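Local coordinates for thioesterase domain protein YiiD (Shewanella oneidensis, PDB 1T82) that has no established activity but is a putative thioesterase, possibly an acyltransferase, that adopts the hotdog fold and forms a dimer, at residues Trp74-Leu79 against Val109-Pro114; Leu79-Leu84 against Gly88-Ala93. All coordinates share one frame; numbering follows the deposited sequence.

Contact 1: Trp74-Leu79 against Val109-Pro114; sequences WGMVWL and VKVRWP
M76, present as selenomethionine, projects from helix 62-84 toward V111 and W113, and these three residues account for almost all of the buried surface. Its CG lies anti to the backbone N (chi1 177°), which sends the chain toward the strand; bends at chi2 and chi3 then fold SE and CE over toward the backbone of strand 108-112. At the base, M76 CB packs against V111 CG1 at 3.8 Å. Further along, the terminal methyl M76 CE rests 3.3 Å from V111 O, against the strand backbone. W113 approaches obliquely from the loop that follows, bringing its CE3 within 3.6 Å of M76 CG. M76 SE is 5.4 Å from the centre of the six-membered ring of W113 and 54° off its normal, an oblique Met-aromatic contact. P114 CD lies over one face of the same indole, toward its rim. No hydrogen bond crosses between the two segments; the join is mainly apolar packing with the selenium-indole contact. L44 of strand 43-47 touches both M76 and V111 and continues the apolar layer. The arrangement is that of a long helix enclosed by a curved antiparallel sheet, as in the hotdog fold.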
loop_
_atom_site.group_PDB
_atom_site.type_symbol
_atom_site.label_atom_id
_atom_site.label_comp_id
_atom_site.label_asym_id
_atom_site.label_seq_id
_atom_site.Cartn_x
_atom_site.Cartn_y
_atom_site.Cartn_z
ATOM N N TRP B 74 -3.784 -1.654 -11.372
ATOM C CA TRP B 74 -2.723 -1.460 -12.354
ATOM C C TRP B 74 -2.823 -2.567 -13.407
ATOM O O TRP B 74 -2.756 -2.306 -14.612
ATOM C CB TRP B 74 -1.357 -1.530 -11.654
ATOM C CG TRP B 74 -0.184 -1.199 -12.537
ATOM C CD1 TRP B 74 0.416 0.019 -12.682
ATOM C CD2 TRP B 74 0.527 -2.102 -13.390
ATOM N NE1 TRP B 74 1.461 -0.071 -13.575
ATOM C CE2 TRP B 74 1.549 -1.363 -14.026
ATOM C CE3 TRP B 74 0.397 -3.466 -13.683
ATOM C CZ2 TRP B 74 2.441 -1.943 -14.936
ATOM C CZ3 TRP B 74 1.283 -4.044 -14.587
ATOM C CH2 TRP B 74 2.292 -3.280 -15.203
ATOM N N GLY B 75 -2.999 -3.800 -12.936
ATOM C CA GLY B 75 -3.103 -4.941 -13.832
ATOM C C GLY B 75 -4.257 -4.844 -14.806
ATOM O O GLY B 75 -4.147 -5.282 -15.954
HETATM N N MSE B 76 -5.373 -4.276 -14.360
HETATM C CA MSE B 76 -6.520 -4.133 -15.242
HETATM C C MSE B 76 -6.199 -3.151 -16.365
HETATM O O MSE B 76 -6.528 -3.406 -17.521
HETATM C CB MSE B 76 -7.755 -3.655 -14.473
HETATM C CG MSE B 76 -8.971 -3.425 -15.370
HETATM SE SE MSE B 76 -9.456 -4.987 -16.415
HETATM C CE MSE B 76 -10.896 -5.646 -15.301
ATOM N N VAL B 77 -5.562 -2.029 -16.034
ATOM C CA VAL B 77 -5.222 -1.062 -17.072
ATOM C C VAL B 77 -4.259 -1.712 -18.054
ATOM O O VAL B 77 -4.394 -1.561 -19.270
ATOM C CB VAL B 77 -4.550 0.203 -16.503
ATOM C CG1 VAL B 77 -4.286 1.199 -17.637
ATOM C CG2 VAL B 77 -5.437 0.832 -15.442
ATOM N N TRP B 78 -3.284 -2.434 -17.514
ATOM C CA TRP B 78 -2.291 -3.122 -18.332
ATOM C C TRP B 78 -2.977 -4.081 -19.306
ATOM O O TRP B 78 -2.670 -4.093 -20.499
ATOM C CB TRP B 78 -1.331 -3.897 -17.426
ATOM C CG TRP B 78 -0.204 -4.568 -18.140
ATOM C CD1 TRP B 78 1.002 -4.023 -18.464
ATOM C CD2 TRP B 78 -0.169 -5.925 -18.596
ATOM N NE1 TRP B 78 1.794 -4.962 -19.090
ATOM C CE2 TRP B 78 1.098 -6.136 -19.183
ATOM C CE3 TRP B 78 -1.086 -6.982 -18.564
ATOM C CZ2 TRP B 78 1.471 -7.367 -19.732
ATOM C CZ3 TRP B 78 -0.716 -8.205 -19.110
ATOM C CH2 TRP B 78 0.553 -8.385 -19.686
ATOM N N LEU B 79 -3.908 -4.880 -18.794
ATOM C CA LEU B 79 -4.637 -5.842 -19.617
ATOM C C LEU B 79 -5.396 -5.169 -20.744
ATOM O O LEU B 79 -5.355 -5.626 -21.887
ATOM C CB LEU B 79 -5.621 -6.640 -18.757
ATOM C CG LEU B 79 -5.024 -7.743 -17.875
ATOM C CD1 LEU B 79 -6.052 -8.205 -16.860
ATOM C CD2 LEU B 79 -4.572 -8.906 -18.750
ATOM N N VAL B 109 -9.617 -10.293 -4.761
ATOM C CA VAL B 109 -9.544 -8.875 -5.077
ATOM C C VAL B 109 -10.065 -8.721 -6.493
ATOM O O VAL B 109 -9.508 -9.283 -7.444
ATOM C CB VAL B 109 -8.100 -8.358 -4.994
ATOM C CG1 VAL B 109 -8.087 -6.846 -5.116
ATOM C CG2 VAL B 109 -7.478 -8.798 -3.686
ATOM N N LYS B 110 -11.138 -7.950 -6.623
ATOM C CA LYS B 110 -11.787 -7.768 -7.908
ATOM C C LYS B 110 -11.904 -6.338 -8.412
ATOM O O LYS B 110 -12.069 -5.398 -7.637
ATOM C CB LYS B 110 -13.192 -8.372 -7.840
ATOM C CG LYS B 110 -13.229 -9.803 -7.330
ATOM C CD LYS B 110 -14.667 -10.301 -7.201
ATOM C CE LYS B 110 -14.722 -11.730 -6.676
ATOM N NZ LYS B 110 -16.124 -12.236 -6.568
ATOM N N VAL B 111 -11.820 -6.196 -9.731
ATOM C CA VAL B 111 -11.976 -4.903 -10.385
ATOM C C VAL B 111 -12.711 -5.143 -11.703
ATOM O O VAL B 111 -12.428 -6.107 -12.422
ATOM C CB VAL B 111 -10.608 -4.204 -10.650
ATOM C CG1 VAL B 111 -9.745 -5.043 -11.581
ATOM C CG2 VAL B 111 -10.841 -2.815 -11.233
ATOM N N ARG B 112 -13.683 -4.282 -11.990
ATOM C CA ARG B 112 -14.472 -4.378 -13.213
ATOM C C ARG B 112 -14.164 -3.174 -14.090
ATOM O O ARG B 112 -14.150 -2.042 -13.618
ATOM C CB ARG B 112 -15.972 -4.415 -12.887
ATOM C CG ARG B 112 -16.866 -4.535 -14.124
ATOM C CD ARG B 112 -18.324 -4.819 -13.761
ATOM N NE ARG B 112 -18.503 -6.131 -13.144
ATOM C CZ ARG B 112 -18.351 -7.291 -13.777
ATOM N NH1 ARG B 112 -18.014 -7.317 -15.060
ATOM N NH2 ARG B 112 -18.538 -8.430 -13.123
ATOM N N TRP B 113 -13.914 -3.426 -15.369
ATOM C CA TRP B 113 -13.592 -2.367 -16.311
ATOM C C TRP B 113 -14.796 -1.453 -16.567
ATOM O O TRP B 113 -15.875 -1.924 -16.926
ATOM C CB TRP B 113 -13.116 -2.990 -17.628
ATOM C CG TRP B 113 -12.604 -2.002 -18.621
ATOM C CD1 TRP B 113 -13.098 -1.770 -19.878
ATOM C CD2 TRP B 113 -11.488 -1.121 -18.460
ATOM N NE1 TRP B 113 -12.358 -0.801 -20.506
ATOM C CE2 TRP B 113 -11.364 -0.382 -19.659
ATOM C CE3 TRP B 113 -10.580 -0.881 -17.419
ATOM C CZ2 TRP B 113 -10.366 0.581 -19.846
ATOM C CZ3 TRP B 113 -9.585 0.077 -17.606
ATOM C CH2 TRP B 113 -9.488 0.797 -18.813
ATOM N N PRO B 114 -14.624 -0.133 -16.375
ATOM C CA PRO B 114 -15.693 0.849 -16.585
ATOM C C PRO B 114 -15.794 1.354 -18.027
ATOM O O PRO B 114 -16.396 2.396 -18.283
ATOM C CB PRO B 114 -15.321 1.960 -15.612
ATOM C CG PRO B 114 -13.828 1.965 -15.708
ATOM C CD PRO B 114 -13.482 0.484 -15.672
#

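Contact 2: Leu79-Leu84 against Gly88-Ala93; sequences LQQQLL and GDIVLA
Q81 reaches from the last turns of helix 62-84 across to G88 and I90, and its amide makes the whole contact. Its CG is anti to the carbonyl carbon (chi1 -66°), and the chain runs extended beyond it (chi2 -172°), so that the amide is delivered to the start of strand 89-99. There I90 comes to meet it from the opposite direction. The isoleucine tip lies above the plane of the amide, with I90 CD1 3.9 Å from Q81 CD. G88 O lies at the amide's end, beyond OE1. As modelled, Q81 OE1 stands 3.1 Å from G88 O, an oxygen facing an oxygen, and the amide is therefore probably turned over; with it reversed, the pair may be a hydrogen bond. Q81 and I90 are buried here, G88 only partly; V86 and L121 also touch Q81, and V77, W78 and Y149 also touch I90. The remainder is much looser. L83 and L84 on the helix and V91 on the strand are exposed and make no contact across it, and D89 points away, its OD1 hydrogen-bonded to H57 NE2 of the second subunit. An alanine at Q81 would remove the bridging amide and would probably leave G88 O without a polar neighbour from the helix, with a gap beside the I90 tip. The chemistry is thus mixed: across the short connection that links helix 62-84 to strand 89-99, a polar amide is buried between isoleucine hydrocarbon and a backbone carbonyl, with its rotation left undecided.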
loop_
_atom_site.group_PDB
_atom_site.type_symbol
_atom_site.label_atom_id
_atom_site.label_comp_id
_atom_site.label_asym_id
_atom_site.label_seq_id
_atom_site.Cartn_x
_atom_site.Cartn_y
_atom_site.Cartn_z
ATOM N N LEU B 79 -3.908 -4.880 -18.794
ATOM C CA LEU B 79 -4.637 -5.842 -19.617
ATOM C C LEU B 79 -5.396 -5.169 -20.744
ATOM O O LEU B 79 -5.355 -5.626 -21.887
ATOM C CB LEU B 79 -5.621 -6.640 -18.757
ATOM C CG LEU B 79 -5.024 -7.743 -17.875
ATOM C CD1 LEU B 79 -6.052 -8.205 -16.860
ATOM C CD2 LEU B 79 -4.572 -8.906 -18.750
ATOM N N GLN B 80 -6.095 -4.084 -20.426
ATOM C CA GLN B 80 -6.859 -3.374 -21.441
ATOM C C GLN B 80 -5.931 -2.812 -22.514
ATOM O O GLN B 80 -6.286 -2.786 -23.691
ATOM C CB GLN B 80 -7.685 -2.256 -20.798
ATOM C CG GLN B 80 -8.796 -2.752 -19.866
ATOM C CD GLN B 80 -9.798 -3.664 -20.557
ATOM O OE1 GLN B 80 -10.053 -3.531 -21.754
ATOM N NE2 GLN B 80 -10.385 -4.584 -19.797
ATOM N N GLN B 81 -4.741 -2.369 -22.111
ATOM C CA GLN B 81 -3.783 -1.836 -23.073
ATOM C C GLN B 81 -3.282 -2.958 -23.972
ATOM O O GLN B 81 -3.110 -2.769 -25.173
ATOM C CB GLN B 81 -2.607 -1.167 -22.356
ATOM C CG GLN B 81 -3.013 0.078 -21.592
ATOM C CD GLN B 81 -1.837 0.847 -21.033
ATOM O OE1 GLN B 81 -0.687 0.411 -21.122
ATOM N NE2 GLN B 81 -2.120 1.997 -20.444
ATOM N N GLN B 82 -3.054 -4.131 -23.391
ATOM C CA GLN B 82 -2.590 -5.266 -24.178
ATOM C C GLN B 82 -3.634 -5.642 -25.222
ATOM O O GLN B 82 -3.296 -5.944 -26.366
ATOM C CB GLN B 82 -2.314 -6.468 -23.274
ATOM C CG GLN B 82 -1.151 -6.275 -22.316
ATOM C CD GLN B 82 0.180 -6.160 -23.033
ATOM O OE1 GLN B 82 0.566 -7.050 -23.793
ATOM N NE2 GLN B 82 0.894 -5.069 -22.787
ATOM N N LEU B 83 -4.906 -5.620 -24.831
ATOM C CA LEU B 83 -5.987 -5.973 -25.748
ATOM C C LEU B 83 -6.064 -5.049 -26.962
ATOM O O LEU B 83 -6.436 -5.484 -28.055
ATOM C CB LEU B 83 -7.330 -5.983 -25.005
ATOM C CG LEU B 83 -7.505 -7.118 -23.986
ATOM C CD1 LEU B 83 -8.821 -6.947 -23.232
ATOM C CD2 LEU B 83 -7.468 -8.457 -24.707
ATOM N N LEU B 84 -5.708 -3.782 -26.772
ATOM C CA LEU B 84 -5.734 -2.797 -27.855
ATOM C C LEU B 84 -4.377 -2.680 -28.534
ATOM O O LEU B 84 -4.232 -1.984 -29.542
ATOM C CB LEU B 84 -6.130 -1.427 -27.308
ATOM C CG LEU B 84 -7.571 -1.251 -26.843
ATOM C CD1 LEU B 84 -7.743 0.130 -26.242
ATOM C CD2 LEU B 84 -8.515 -1.447 -28.022
ATOM N N GLY B 88 1.872 2.184 -22.978
ATOM C CA GLY B 88 1.752 3.336 -22.105
ATOM C C GLY B 88 2.203 3.007 -20.697
ATOM O O GLY B 88 1.895 1.931 -20.180
ATOM N N ASP B 89 2.948 3.922 -20.082
ATOM C CA ASP B 89 3.433 3.732 -18.719
ATOM C C ASP B 89 2.319 4.086 -17.740
ATOM O O ASP B 89 1.914 5.246 -17.636
ATOM C CB ASP B 89 4.659 4.615 -18.456
ATOM C CG ASP B 89 5.200 4.453 -17.047
ATOM O OD1 ASP B 89 5.288 3.298 -16.580
ATOM O OD2 ASP B 89 5.548 5.473 -16.410
ATOM N N ILE B 90 1.839 3.075 -17.018
ATOM C CA ILE B 90 0.755 3.234 -16.050
ATOM C C ILE B 90 1.274 3.627 -14.671
ATOM O O ILE B 90 2.097 2.923 -14.088
ATOM C CB ILE B 90 -0.044 1.921 -15.915
ATOM C CG1 ILE B 90 -0.484 1.446 -17.301
ATOM C CG2 ILE B 90 -1.255 2.128 -15.006
ATOM C CD1 ILE B 90 -1.037 0.031 -17.332
ATOM N N VAL B 91 0.785 4.746 -14.145
ATOM C CA VAL B 91 1.228 5.214 -12.840
ATOM C C VAL B 91 0.041 5.612 -11.968
ATOM O O VAL B 91 -0.858 6.322 -12.419
ATOM C CB VAL B 91 2.169 6.433 -12.987
ATOM C CG1 VAL B 91 2.718 6.839 -11.630
ATOM C CG2 VAL B 91 3.304 6.097 -13.943
ATOM N N LEU B 92 0.027 5.149 -10.723
ATOM C CA LEU B 92 -1.060 5.508 -9.821
ATOM C C LEU B 92 -0.814 6.932 -9.333
ATOM O O LEU B 92 0.249 7.240 -8.787
ATOM C CB LEU B 92 -1.109 4.542 -8.632
ATOM C CG LEU B 92 -2.162 4.805 -7.548
ATOM C CD1 LEU B 92 -3.574 4.693 -8.119
ATOM C CD2 LEU B 92 -1.966 3.794 -6.430
ATOM N N ALA B 93 -1.795 7.805 -9.538
ATOM C CA ALA B 93 -1.672 9.199 -9.130
ATOM C C ALA B 93 -2.193 9.443 -7.722
ATOM O O ALA B 93 -1.556 10.128 -6.928
ATOM C CB ALA B 93 -2.415 10.090 -10.118
#

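Both contacts set helix 62-84 against the same antiparallel sheet and share L79. Contact 1 lies about 6 Å from the chain centre (centre to centre), and contact 2 about 12 Å. The inner one is nevertheless only partly buried, R112 and W113 lying toward the surface, whereas the outer one is largely buried where it touches. The inner packing is apolar, selenium, methyl and indole together; the outer depends on one amide. They also meet directly: W74 NE1 probably donates a hydrogen bond to I90 O at 3.1 Å, V77 packs on the I90 tip, and W113 lies against Q80. The helix thus packs on strand 108-112, inside the sheet, and on strand 89-99, at its border within the chain.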